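Local structure of chorismate synthase (Campylobacter jejuni, 1SQ1) at residues L8-F13 against V336-A341; R143-C148 against D342-N347; F170-A173 against F179-D182; M235-V240 against S329-A334; N259-K264 against S270-G275. The protein probably catalyses, with reduced FMN as cofactor, the loss of phosphate from 5-enolpyruvylshikimate-3-phosphate to give chorismate, the last step of the shikimate pathway. All coordinates share one frame; numbering follows the deposited sequence.

Overall arrangement
Three contacts share helix 325-346, and contact 3 touches its N-terminal half through F179, which packs on S329 and V330 of contact 4. Following the helix, contact 4 uses its first half, contact 1 its middle and contact 2 its end; the centres of contacts 4 and 1 lie about 13 Å apart, those of 1 and 2 about 12 Å. Contact 5 stands alone, its centre about 22 Å or more from every other. Along the chain contacts 3, 4 and 5 are nested inside contact 1, whereas contacts 1 and 2 interlock. One buried helix thus gathers distant parts of the chain; contacts 1, 4 and 5 also reach the second subunit and contact 2 the fourth.

Contact 1: L8-F13 against V336-A341; sequences LKFTSF and VRLVLA
L8, which packs on A341 across the contact, gives its backbone N to D342 OD2, one residue further along the helix. The same carboxylate also takes R7 N at OD2, and T6 N and the K229 ammonium at OD1. What joins L8-F13 to V336-A341 themselves is wholly apolar. L8 reaches the helix with one branch: CD1 comes within 4.1 Å of A341 CB, and its approach to L338 CD2 is looser, at 4.5 Å. The second bridge is made by F10 and L338. L338 CD2 lies 3.8 Å from F10 CB, at the root of the ring, while L338 CD1 stands 4.2 Å above the ring plane, displaced toward the rim. CG of F10 is anti to the backbone N (chi1 164°), which swings the ring alongside the forked end of L338. L8 and F10 both turn toward the helix, F10 meeting L338 closely and L8 only loosely. Outside the pair, F10 bonds with F4 through the backbone. V336 and L340 turn from the same helix to strand 205-212 of the other sheet. Helix 325-346 is therefore one of the helices packed between the two antiparallel sheets, the beta-alpha-beta sandwich of the chorismate synthase fold.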
# COMPACT_ATOMS: atom_id res chain seq x y z
N LEU A 8 -3.37 -1.99 -10.43
CA LEU A 8 -2.68 -2.73 -11.49
C LEU A 8 -1.17 -2.68 -11.20
O LEU A 8 -0.43 -1.91 -11.81
CB LEU A 8 -2.96 -2.09 -12.86
CG LEU A 8 -2.98 -2.99 -14.10
CD1 LEU A 8 -2.04 -2.44 -15.17
CD2 LEU A 8 -2.62 -4.40 -13.74
N LYS A 9 -0.74 -3.51 -10.26
CA LYS A 9 0.64 -3.58 -9.81
C LYS A 9 1.61 -4.22 -10.78
O LYS A 9 1.48 -5.38 -11.11
CB LYS A 9 0.68 -4.34 -8.49
CG LYS A 9 -0.18 -3.72 -7.42
CD LYS A 9 0.13 -4.27 -6.05
CE LYS A 9 -0.66 -3.50 -5.02
NZ LYS A 9 -0.38 -2.06 -5.17
N PHE A 10 2.60 -3.45 -11.23
CA PHE A 10 3.62 -3.96 -12.14
C PHE A 10 4.88 -4.26 -11.35
O PHE A 10 5.33 -3.44 -10.56
CB PHE A 10 3.93 -2.91 -13.21
CG PHE A 10 5.20 -3.16 -13.96
CD1 PHE A 10 6.34 -2.39 -13.70
CD2 PHE A 10 5.27 -4.14 -14.94
CE1 PHE A 10 7.53 -2.59 -14.41
CE2 PHE A 10 6.46 -4.35 -15.65
CZ PHE A 10 7.59 -3.57 -15.39
N THR A 11 5.46 -5.44 -11.56
CA THR A 11 6.67 -5.81 -10.84
C THR A 11 7.74 -6.40 -11.75
O THR A 11 7.47 -7.35 -12.50
CB THR A 11 6.38 -6.83 -9.73
OG1 THR A 11 5.39 -6.30 -8.85
CG2 THR A 11 7.64 -7.15 -8.93
N SER A 12 8.95 -5.85 -11.69
CA SER A 12 10.04 -6.38 -12.50
C SER A 12 11.14 -6.93 -11.62
O SER A 12 11.56 -6.32 -10.66
CB SER A 12 10.60 -5.30 -13.44
OG SER A 12 10.99 -4.12 -12.75
N PHE A 13 11.59 -8.13 -11.96
CA PHE A 13 12.65 -8.76 -11.20
C PHE A 13 13.83 -8.95 -12.12
O PHE A 13 13.69 -9.19 -13.32
CB PHE A 13 12.18 -10.08 -10.61
CG PHE A 13 11.60 -11.02 -11.61
CD1 PHE A 13 12.37 -12.07 -12.12
CD2 PHE A 13 10.29 -10.87 -12.05
CE1 PHE A 13 11.85 -12.94 -13.06
CE2 PHE A 13 9.76 -11.73 -12.99
CZ PHE A 13 10.53 -12.78 -13.50
N VAL A 336 3.16 5.39 -19.33
CA VAL A 336 1.90 6.11 -19.37
C VAL A 336 0.77 5.11 -19.57
O VAL A 336 -0.37 5.33 -19.17
CB VAL A 336 1.86 7.16 -20.49
CG1 VAL A 336 0.50 7.82 -20.54
CG2 VAL A 336 2.94 8.21 -20.25
N ARG A 337 1.11 3.98 -20.17
CA ARG A 337 0.15 2.93 -20.41
C ARG A 337 -0.25 2.35 -19.06
O ARG A 337 -1.42 2.40 -18.69
CB ARG A 337 0.77 1.83 -21.26
CG ARG A 337 -0.11 1.34 -22.38
CD ARG A 337 0.21 2.04 -23.70
NE ARG A 337 1.36 1.46 -24.39
CZ ARG A 337 1.53 1.54 -25.71
NH1 ARG A 337 0.62 2.17 -26.45
NH2 ARG A 337 2.60 1.01 -26.29
N LEU A 338 0.74 1.82 -18.33
CA LEU A 338 0.50 1.23 -17.02
C LEU A 338 -0.36 2.12 -16.13
O LEU A 338 -1.35 1.67 -15.54
CB LEU A 338 1.82 0.93 -16.32
CG LEU A 338 2.66 -0.22 -16.90
CD1 LEU A 338 4.10 0.01 -16.53
CD2 LEU A 338 2.20 -1.58 -16.38
N VAL A 339 0.01 3.39 -16.02
CA VAL A 339 -0.76 4.31 -15.20
C VAL A 339 -2.23 4.34 -15.64
O VAL A 339 -3.11 4.01 -14.85
CB VAL A 339 -0.18 5.73 -15.26
CG1 VAL A 339 -0.98 6.65 -14.36
CG2 VAL A 339 1.28 5.70 -14.84
N LEU A 340 -2.49 4.75 -16.89
CA LEU A 340 -3.87 4.83 -17.37
C LEU A 340 -4.68 3.54 -17.16
O LEU A 340 -5.83 3.60 -16.73
CB LEU A 340 -3.92 5.21 -18.86
CG LEU A 340 -3.67 6.69 -19.14
CD1 LEU A 340 -3.70 6.93 -20.63
CD2 LEU A 340 -4.71 7.55 -18.42
N ALA A 341 -4.07 2.39 -17.45
CA ALA A 341 -4.75 1.13 -17.27
C ALA A 341 -4.95 0.89 -15.79
O ALA A 341 -5.75 0.05 -15.38
CB ALA A 341 -3.94 0.02 -17.86

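Contact 2: R143-C148 against D342-N347; sequences REFDIC and DCLLLN
L344 points its fork at F145, and the close packing of this contact is concentrated there. L344 CD2 sits over one face of the phenyl ring, 4.0 Å from its centroid and 19° off the normal, a CH-pi contact displaced toward CZ, which it approaches to 3.8 Å. The other methyl serves the root of the ring: L344 CD1 is 4.0 Å from F145 CD2. CG of L344 lies anti to the backbone N (chi1 -158°), which sends both branches out from the helix to the ring. The looser portion is I147, which meets L344 CD1 with its CD1 at 4.2 Å; its side chain also packs on L142 and on V211 of strand 205-212. R143-C148 leads from the last residue of helix 128-143 through a loop to strand 148-156. A Schellman motif ends the helix: D146, with positive phi, is the C-prime residue, D146 N binds R143 O at 2.7 Å, and I147 N returns to L142 O. R143, D146 and C148 form the exposed, solvent side, while F145 and I147 face helix 325-346. F145, only partly exposed, is met by the fourth subunit: Y359 of that subunit contacts its ring edge-to-face, L355 of that subunit packs on both F145 and L344, and the hydroxyl of the same Y359 hydrogen-bonds L344 O.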
# COMPACT_ATOMS: atom_id res chain seq x y z
N ARG A 143 -6.97 -0.84 -25.10
CA ARG A 143 -7.57 -0.95 -26.43
C ARG A 143 -9.06 -1.23 -26.28
O ARG A 143 -9.87 -0.70 -27.04
CB ARG A 143 -6.90 -2.08 -27.24
CG ARG A 143 -7.38 -2.15 -28.69
CD ARG A 143 -6.74 -3.30 -29.48
NE ARG A 143 -7.23 -3.35 -30.87
CZ ARG A 143 -6.76 -2.60 -31.87
NH1 ARG A 143 -7.28 -2.72 -33.09
NH2 ARG A 143 -5.76 -1.75 -31.67
N GLU A 144 -9.43 -2.04 -25.29
CA GLU A 144 -10.83 -2.37 -25.08
C GLU A 144 -11.68 -1.13 -24.84
O GLU A 144 -12.90 -1.20 -24.94
CB GLU A 144 -10.99 -3.33 -23.89
CG GLU A 144 -10.24 -4.65 -24.06
CD GLU A 144 -10.85 -5.55 -25.13
OE1 GLU A 144 -10.24 -6.60 -25.43
OE2 GLU A 144 -11.94 -5.23 -25.64
N PHE A 145 -11.04 0.00 -24.53
CA PHE A 145 -11.77 1.25 -24.29
C PHE A 145 -11.35 2.30 -25.31
O PHE A 145 -11.66 3.49 -25.18
CB PHE A 145 -11.49 1.78 -22.88
CG PHE A 145 -12.13 0.98 -21.79
CD1 PHE A 145 -13.20 1.49 -21.07
CD2 PHE A 145 -11.67 -0.30 -21.49
CE1 PHE A 145 -13.81 0.75 -20.07
CE2 PHE A 145 -12.27 -1.05 -20.49
CZ PHE A 145 -13.34 -0.53 -19.78
N ASP A 146 -10.64 1.82 -26.32
CA ASP A 146 -10.12 2.66 -27.40
C ASP A 146 -9.33 3.85 -26.92
O ASP A 146 -9.55 4.99 -27.37
CB ASP A 146 -11.24 3.11 -28.34
CG ASP A 146 -11.50 2.09 -29.43
OD1 ASP A 146 -10.50 1.67 -30.07
OD2 ASP A 146 -12.68 1.72 -29.65
N ILE A 147 -8.41 3.57 -26.01
CA ILE A 147 -7.53 4.58 -25.46
C ILE A 147 -6.19 4.28 -26.13
O ILE A 147 -5.66 3.17 -26.03
CB ILE A 147 -7.43 4.46 -23.92
CG1 ILE A 147 -8.80 4.77 -23.30
CG2 ILE A 147 -6.40 5.44 -23.38
CD1 ILE A 147 -8.85 4.66 -21.79
N CYS A 148 -5.66 5.26 -26.83
CA CYS A 148 -4.41 5.07 -27.54
C CYS A 148 -3.33 5.97 -26.99
O CYS A 148 -3.53 7.17 -26.81
CB CYS A 148 -4.62 5.34 -29.02
SG CYS A 148 -3.25 4.79 -30.03
N ASP A 342 -4.20 1.62 -14.97
CA ASP A 342 -4.32 1.49 -13.52
C ASP A 342 -5.49 2.37 -13.03
O ASP A 342 -6.32 1.89 -12.27
CB ASP A 342 -2.99 1.87 -12.84
CG ASP A 342 -3.01 1.66 -11.32
OD1 ASP A 342 -2.03 2.09 -10.66
OD2 ASP A 342 -3.98 1.09 -10.77
N CYS A 343 -5.57 3.62 -13.48
CA CYS A 343 -6.66 4.49 -13.04
C CYS A 343 -7.99 3.95 -13.55
O CYS A 343 -9.04 4.16 -12.93
CB CYS A 343 -6.51 5.90 -13.59
SG CYS A 343 -4.94 6.70 -13.28
N LEU A 344 -7.93 3.28 -14.69
CA LEU A 344 -9.11 2.71 -15.34
C LEU A 344 -9.79 1.70 -14.41
O LEU A 344 -11.03 1.64 -14.36
CB LEU A 344 -8.68 2.05 -16.66
CG LEU A 344 -9.71 1.84 -17.77
CD1 LEU A 344 -9.00 1.45 -19.05
CD2 LEU A 344 -10.67 0.78 -17.35
N LEU A 345 -8.99 0.92 -13.69
CA LEU A 345 -9.51 -0.07 -12.76
C LEU A 345 -9.89 0.61 -11.43
O LEU A 345 -10.91 0.31 -10.83
CB LEU A 345 -8.47 -1.17 -12.54
CG LEU A 345 -8.10 -1.93 -13.81
CD1 LEU A 345 -6.83 -2.75 -13.63
CD2 LEU A 345 -9.25 -2.83 -14.19
N LEU A 346 -9.06 1.55 -10.99
CA LEU A 346 -9.34 2.26 -9.75
C LEU A 346 -10.66 3.01 -9.77
O LEU A 346 -11.38 3.04 -8.77
CB LEU A 346 -8.24 3.27 -9.46
CG LEU A 346 -6.91 2.71 -8.99
CD1 LEU A 346 -5.93 3.87 -8.85
CD2 LEU A 346 -7.09 1.97 -7.67
N ASN A 347 -10.97 3.62 -10.90
CA ASN A 347 -12.18 4.41 -11.03
C ASN A 347 -13.42 3.56 -11.34
O ASN A 347 -14.50 4.09 -11.61
CB ASN A 347 -11.98 5.45 -12.12
CG ASN A 347 -12.97 6.57 -12.04
OD1 ASN A 347 -12.93 7.37 -11.11
ND2 ASN A 347 -13.88 6.63 -13.00

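Contact 3: F170-A173 against F179-D182; sequences FEFA and FCLD
A173 and L181 mark the centre of a short helix followed by a loop that folds back on its first turn: helix 170-175 is covered by the chain returning over it before helix 186-198. The main bump is one leucine methyl. L181 CD2 fits a hollow walled by F170 and A173, lying over the middle of the F170 ring 4.0 Å from its centroid and 13° off the normal, a CH-pi contact. A173 CB forms the adjoining wall. Although the L181 side chain starts out away from the helix, CG anti to its carbonyl carbon (chi1 -66°) lets the fork bend back into this hollow. The F172 ring takes the other flank with its rim: CD2 is 3.6 Å from C180 O, which lies near the ring plane, and CE2 is 4.1 Å from C180 CB. F179 meets A173 mainly through its backbone, while its ring goes on to V326, S329 and V330 of helix 325-346. L181 also pairs through its backbone with V153 of strand 148-156 and with D169 just before the helix. The side chain of F179 is about 7 Å from that of R46, a predicted NADP(+)-binding residue. Between the two backbones, the C-H of F179 CA points almost straight at A173 O, with CA and O 3.4 Å apart.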
# COMPACT_ATOMS: atom_id res chain seq x y z
N PHE A 170 2.80 11.62 -36.23
CA PHE A 170 2.96 10.32 -35.62
C PHE A 170 3.07 9.24 -36.68
O PHE A 170 3.65 8.18 -36.45
CB PHE A 170 1.78 10.02 -34.69
CG PHE A 170 1.97 10.54 -33.30
CD1 PHE A 170 2.72 9.82 -32.39
CD2 PHE A 170 1.43 11.76 -32.92
CE1 PHE A 170 2.94 10.31 -31.11
CE2 PHE A 170 1.63 12.26 -31.64
CZ PHE A 170 2.39 11.53 -30.74
N GLU A 171 2.50 9.51 -37.85
CA GLU A 171 2.56 8.55 -38.95
C GLU A 171 4.04 8.44 -39.32
O GLU A 171 4.59 7.35 -39.45
CB GLU A 171 1.74 9.07 -40.12
CG GLU A 171 0.25 9.20 -39.80
CD GLU A 171 -0.52 7.91 -40.07
OE1 GLU A 171 -0.65 7.54 -41.26
OE2 GLU A 171 -1.00 7.28 -39.10
N PHE A 172 4.67 9.61 -39.48
CA PHE A 172 6.08 9.69 -39.80
C PHE A 172 6.88 9.08 -38.64
O PHE A 172 7.87 8.38 -38.86
CB PHE A 172 6.47 11.17 -40.00
CG PHE A 172 7.86 11.37 -40.56
CD1 PHE A 172 8.13 11.11 -41.90
CD2 PHE A 172 8.90 11.78 -39.73
CE1 PHE A 172 9.42 11.26 -42.40
CE2 PHE A 172 10.19 11.94 -40.23
CZ PHE A 172 10.45 11.67 -41.56
N ALA A 173 6.44 9.34 -37.42
CA ALA A 173 7.13 8.82 -36.24
C ALA A 173 7.26 7.31 -36.28
O ALA A 173 8.34 6.78 -36.06
CB ALA A 173 6.39 9.24 -34.98
N PHE A 179 11.85 7.78 -34.28
CA PHE A 179 10.53 8.22 -33.83
C PHE A 179 10.32 9.73 -33.98
O PHE A 179 9.55 10.33 -33.23
CB PHE A 179 10.29 7.80 -32.38
CG PHE A 179 10.62 6.36 -32.10
CD1 PHE A 179 11.63 6.02 -31.20
CD2 PHE A 179 9.95 5.33 -32.77
CE1 PHE A 179 11.97 4.69 -30.96
CE2 PHE A 179 10.29 3.99 -32.54
CZ PHE A 179 11.30 3.67 -31.63
N CYS A 180 11.00 10.33 -34.94
CA CYS A 180 10.89 11.76 -35.20
C CYS A 180 9.43 12.17 -35.43
O CYS A 180 8.69 11.47 -36.10
CB CYS A 180 11.73 12.12 -36.44
SG CYS A 180 11.70 13.88 -36.90
N LEU A 181 9.03 13.31 -34.86
CA LEU A 181 7.67 13.84 -35.01
C LEU A 181 7.61 15.08 -35.90
O LEU A 181 6.53 15.61 -36.16
CB LEU A 181 7.07 14.19 -33.63
CG LEU A 181 6.80 13.05 -32.65
CD1 LEU A 181 6.29 13.62 -31.34
CD2 LEU A 181 5.79 12.09 -33.24
N ASP A 182 8.77 15.53 -36.36
CA ASP A 182 8.88 16.69 -37.23
C ASP A 182 9.80 16.27 -38.38
O ASP A 182 11.02 16.30 -38.25
CB ASP A 182 9.50 17.88 -36.49
CG ASP A 182 9.24 19.21 -37.18
OD1 ASP A 182 9.75 20.25 -36.74
OD2 ASP A 182 8.50 19.21 -38.18

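Contact 4: M235-V240 against S329-A334; sequences MGINAV and SVVASA. With SO4 (sulfate ion), chain B.
I237 begins a type II beta turn through V240, closed by V240 N to I237 O at 3.2 Å, that faces one side of helix 325-346 with the CA atoms of I237 and A332 7.4 Å apart. The contact rests on a single side-chain end. CG1 of I237 is anti to the carbonyl carbon, and CD1 continues fully extended (chi2 -173°), which carries CD1 end-on to the helix. CD1 comes nearest A332 CA, and lies 4.0 Å from A332 CB and 3.9 Å from V331 CG1. It thus rests against the helical surface between two consecutive residues, while F292 of strand 286-292 packs on I237 as well. On the turn, the peptide N of A239 donates to O4 of a sulfate ion at 2.8 Å. G278 N of the second subunit binds the same ion, which probably came from the crystallisation liquor. A239 has positive phi, as the third residue of a type II turn does. N238 and A239 are predicted FMN-binding residues, and A239 pairs by backbone with K293, another of them. The turn seated on the central helix is thus probably one wall of the flavin site, close to the boundary with the second subunit.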
# COMPACT_ATOMS: atom_id res chain seq x y z
N MSE A 235 9.19 10.79 -14.56
CA MSE A 235 10.42 11.26 -13.90
C MSE A 235 11.23 10.04 -13.48
O MSE A 235 12.46 10.07 -13.48
CB MSE A 235 10.12 12.08 -12.64
CG MSE A 235 9.91 13.59 -12.82
SE MSE A 235 11.49 14.58 -13.31
CE MSE A 235 12.79 13.35 -12.59
N GLY A 236 10.53 8.97 -13.11
CA GLY A 236 11.20 7.76 -12.68
C GLY A 236 12.05 7.11 -13.77
O GLY A 236 12.98 6.36 -13.48
N ILE A 237 11.72 7.41 -15.02
CA ILE A 237 12.46 6.86 -16.14
C ILE A 237 13.90 7.34 -16.11
O ILE A 237 14.18 8.48 -15.74
CB ILE A 237 11.83 7.27 -17.48
CG1 ILE A 237 10.40 6.74 -17.57
CG2 ILE A 237 12.71 6.76 -18.64
CD1 ILE A 237 9.72 6.94 -18.90
N ASN A 238 14.82 6.46 -16.51
CA ASN A 238 16.23 6.82 -16.54
C ASN A 238 16.48 8.01 -17.43
O ASN A 238 15.88 8.12 -18.50
CB ASN A 238 17.07 5.66 -17.06
CG ASN A 238 17.62 4.82 -15.95
OD1 ASN A 238 18.84 4.72 -15.78
ND2 ASN A 238 16.73 4.21 -15.16
N ALA A 239 17.37 8.88 -16.99
CA ALA A 239 17.74 10.05 -17.75
C ALA A 239 16.73 11.19 -17.76
O ALA A 239 17.03 12.27 -18.26
CB ALA A 239 18.05 9.63 -19.19
N VAL A 240 15.54 10.99 -17.21
CA VAL A 240 14.54 12.05 -17.23
C VAL A 240 14.79 13.11 -16.17
O VAL A 240 14.98 12.80 -14.99
CB VAL A 240 13.12 11.49 -17.06
CG1 VAL A 240 12.13 12.64 -16.92
CG2 VAL A 240 12.75 10.63 -18.26
N SER A 329 11.64 7.10 -25.39
CA SER A 329 10.30 7.46 -25.83
C SER A 329 9.43 6.21 -25.79
O SER A 329 8.26 6.27 -25.42
CB SER A 329 10.31 8.01 -27.25
OG SER A 329 10.46 6.96 -28.19
N VAL A 330 10.02 5.07 -26.15
CA VAL A 330 9.28 3.80 -26.14
C VAL A 330 8.87 3.43 -24.71
O VAL A 330 7.80 2.85 -24.49
CB VAL A 330 10.13 2.62 -26.72
CG1 VAL A 330 9.28 1.36 -26.80
CG2 VAL A 330 10.68 2.98 -28.09
N VAL A 331 9.73 3.75 -23.75
CA VAL A 331 9.46 3.46 -22.35
C VAL A 331 8.45 4.46 -21.78
O VAL A 331 7.58 4.08 -21.00
CB VAL A 331 10.75 3.50 -21.51
CG1 VAL A 331 10.43 3.30 -20.05
CG2 VAL A 331 11.71 2.42 -22.00
N ALA A 332 8.58 5.72 -22.17
CA ALA A 332 7.64 6.74 -21.71
C ALA A 332 6.23 6.30 -22.09
O ALA A 332 5.26 6.61 -21.39
CB ALA A 332 7.97 8.07 -22.33
N SER A 333 6.10 5.58 -23.20
CA SER A 333 4.78 5.10 -23.62
C SER A 333 4.29 4.02 -22.67
O SER A 333 3.20 4.11 -22.13
CB SER A 333 4.82 4.54 -25.05
OG SER A 333 4.71 5.58 -26.01
N ALA A 334 5.12 2.99 -22.47
CA ALA A 334 4.77 1.88 -21.59
C ALA A 334 4.31 2.39 -20.23
O ALA A 334 3.27 1.97 -19.73
CB ALA A 334 5.97 0.95 -21.43
S SO4 B . 18.82 9.72 -13.75
O1 SO4 B . 19.64 8.56 -14.18
O2 SO4 B . 18.72 9.76 -12.27
O3 SO4 B . 19.44 10.98 -14.22
O4 SO4 B . 17.46 9.60 -14.31

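Contact 5: N259-K264 against S270-G275; sequences NNDALK and SNHSGG
D261 meets S270, H272 and S273 through its carboxylate, which carries the polar part of the contact. Hydrogen bonds come first. D261 OD1 accepts twice: from S270 OG at 2.7 Å, using the anti lone pair of OD1, and from H272 N at 2.9 Å on the syn side, 29° out of the carboxylate plane. D261 OD2 takes S273 N at 2.9 Å on its syn lone pair, and S273 OG adds a weak bond at 3.4 Å. With both oxygens engaged, the carboxylate is fixed in rotation. S270 OG reaches it from between its backbone N and carbonyl carbon (chi1 41°). Van der Waals and edge contacts follow. The imidazole of H272 turns its edge to the N259 carbonyl, with CD2 3.1 Å from N259 O; the N259 amide lies 19° from parallel to the ring, and its OD1 is 3.5 Å from H272 CB. Elsewhere on the ring, H272 ND1 is hydrogen-bonded to E247. From S273 the backbone O accepts from K241 of the second subunit, and N259 packs on K293 of the second subunit. Here an aspartate grips the two central amides of the type I turn N271-G274, pinning the loop between helix 256-259 and strand 276-277 beside a subunit interface.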
# COMPACT_ATOMS: atom_id res chain seq x y z
N ASN A 259 -5.03 30.92 -20.59
CA ASN A 259 -4.84 29.50 -20.28
C ASN A 259 -6.17 28.78 -20.10
O ASN A 259 -6.28 27.59 -20.39
CB ASN A 259 -4.01 29.35 -19.00
CG ASN A 259 -3.18 28.09 -19.01
OD1 ASN A 259 -2.42 27.85 -19.94
ND2 ASN A 259 -3.31 27.28 -17.97
N ASN A 260 -7.16 29.52 -19.62
CA ASN A 260 -8.50 28.99 -19.38
C ASN A 260 -9.06 28.22 -20.56
O ASN A 260 -9.07 28.70 -21.69
CB ASN A 260 -9.44 30.15 -19.01
CG ASN A 260 -10.91 29.82 -19.24
OD1 ASN A 260 -11.41 28.78 -18.80
ND2 ASN A 260 -11.61 30.71 -19.94
N ASP A 261 -9.52 27.00 -20.30
CA ASP A 261 -10.12 26.16 -21.34
C ASP A 261 -11.62 26.08 -21.06
O ASP A 261 -12.03 25.41 -20.13
CB ASP A 261 -9.52 24.75 -21.31
CG ASP A 261 -8.03 24.73 -21.57
OD1 ASP A 261 -7.59 25.37 -22.54
OD2 ASP A 261 -7.29 24.08 -20.80
N ALA A 262 -12.43 26.77 -21.86
CA ALA A 262 -13.87 26.72 -21.63
C ALA A 262 -14.60 25.86 -22.66
O ALA A 262 -14.00 25.39 -23.63
CB ALA A 262 -14.44 28.13 -21.62
N LEU A 263 -15.89 25.65 -22.41
CA LEU A 263 -16.75 24.86 -23.29
C LEU A 263 -18.18 25.40 -23.31
O LEU A 263 -18.67 25.84 -24.35
CB LEU A 263 -16.76 23.39 -22.83
CG LEU A 263 -16.36 23.06 -21.39
CD1 LEU A 263 -17.14 23.90 -20.40
CD2 LEU A 263 -16.62 21.58 -21.14
N LYS A 264 -18.83 25.34 -22.15
CA LYS A 264 -20.21 25.81 -21.95
C LYS A 264 -21.23 25.09 -22.83
O LYS A 264 -22.43 25.09 -22.54
CB LYS A 264 -20.30 27.33 -22.18
CG LYS A 264 -21.64 27.96 -21.80
CD LYS A 264 -21.91 27.88 -20.30
CE LYS A 264 -20.88 28.67 -19.49
NZ LYS A 264 -21.18 28.65 -18.03
N SER A 270 -10.24 25.03 -26.03
CA SER A 270 -8.78 24.93 -26.04
C SER A 270 -8.32 23.77 -25.16
O SER A 270 -9.10 23.27 -24.35
CB SER A 270 -8.20 26.25 -25.52
OG SER A 270 -8.96 26.73 -24.42
N ASN A 271 -7.08 23.33 -25.32
CA ASN A 271 -6.57 22.22 -24.51
C ASN A 271 -5.27 22.57 -23.79
O ASN A 271 -4.33 21.79 -23.76
CB ASN A 271 -6.34 20.97 -25.37
CG ASN A 271 -6.09 19.72 -24.54
OD1 ASN A 271 -6.61 19.59 -23.44
ND2 ASN A 271 -5.32 18.79 -25.09
N HIS A 272 -5.23 23.76 -23.19
CA HIS A 272 -4.04 24.20 -22.48
C HIS A 272 -3.71 23.30 -21.31
O HIS A 272 -2.54 23.08 -20.99
CB HIS A 272 -4.23 25.62 -21.98
CG HIS A 272 -4.34 26.62 -23.08
ND1 HIS A 272 -3.38 26.76 -24.06
CD2 HIS A 272 -5.29 27.55 -23.35
CE1 HIS A 272 -3.73 27.72 -24.89
NE2 HIS A 272 -4.89 28.22 -24.48
N SER A 273 -4.75 22.77 -20.69
CA SER A 273 -4.63 21.89 -19.54
C SER A 273 -3.89 20.59 -19.82
O SER A 273 -3.41 19.93 -18.91
CB SER A 273 -6.03 21.56 -19.01
OG SER A 273 -6.76 20.86 -19.99
N GLY A 274 -3.79 20.21 -21.09
CA GLY A 274 -3.10 18.97 -21.40
C GLY A 274 -3.97 17.73 -21.24
O GLY A 274 -3.51 16.61 -21.47
N GLY A 275 -5.23 17.93 -20.85
CA GLY A 275 -6.16 16.82 -20.69
C GLY A 275 -6.42 16.39 -19.26
O GLY A 275 -6.99 15.32 -19.00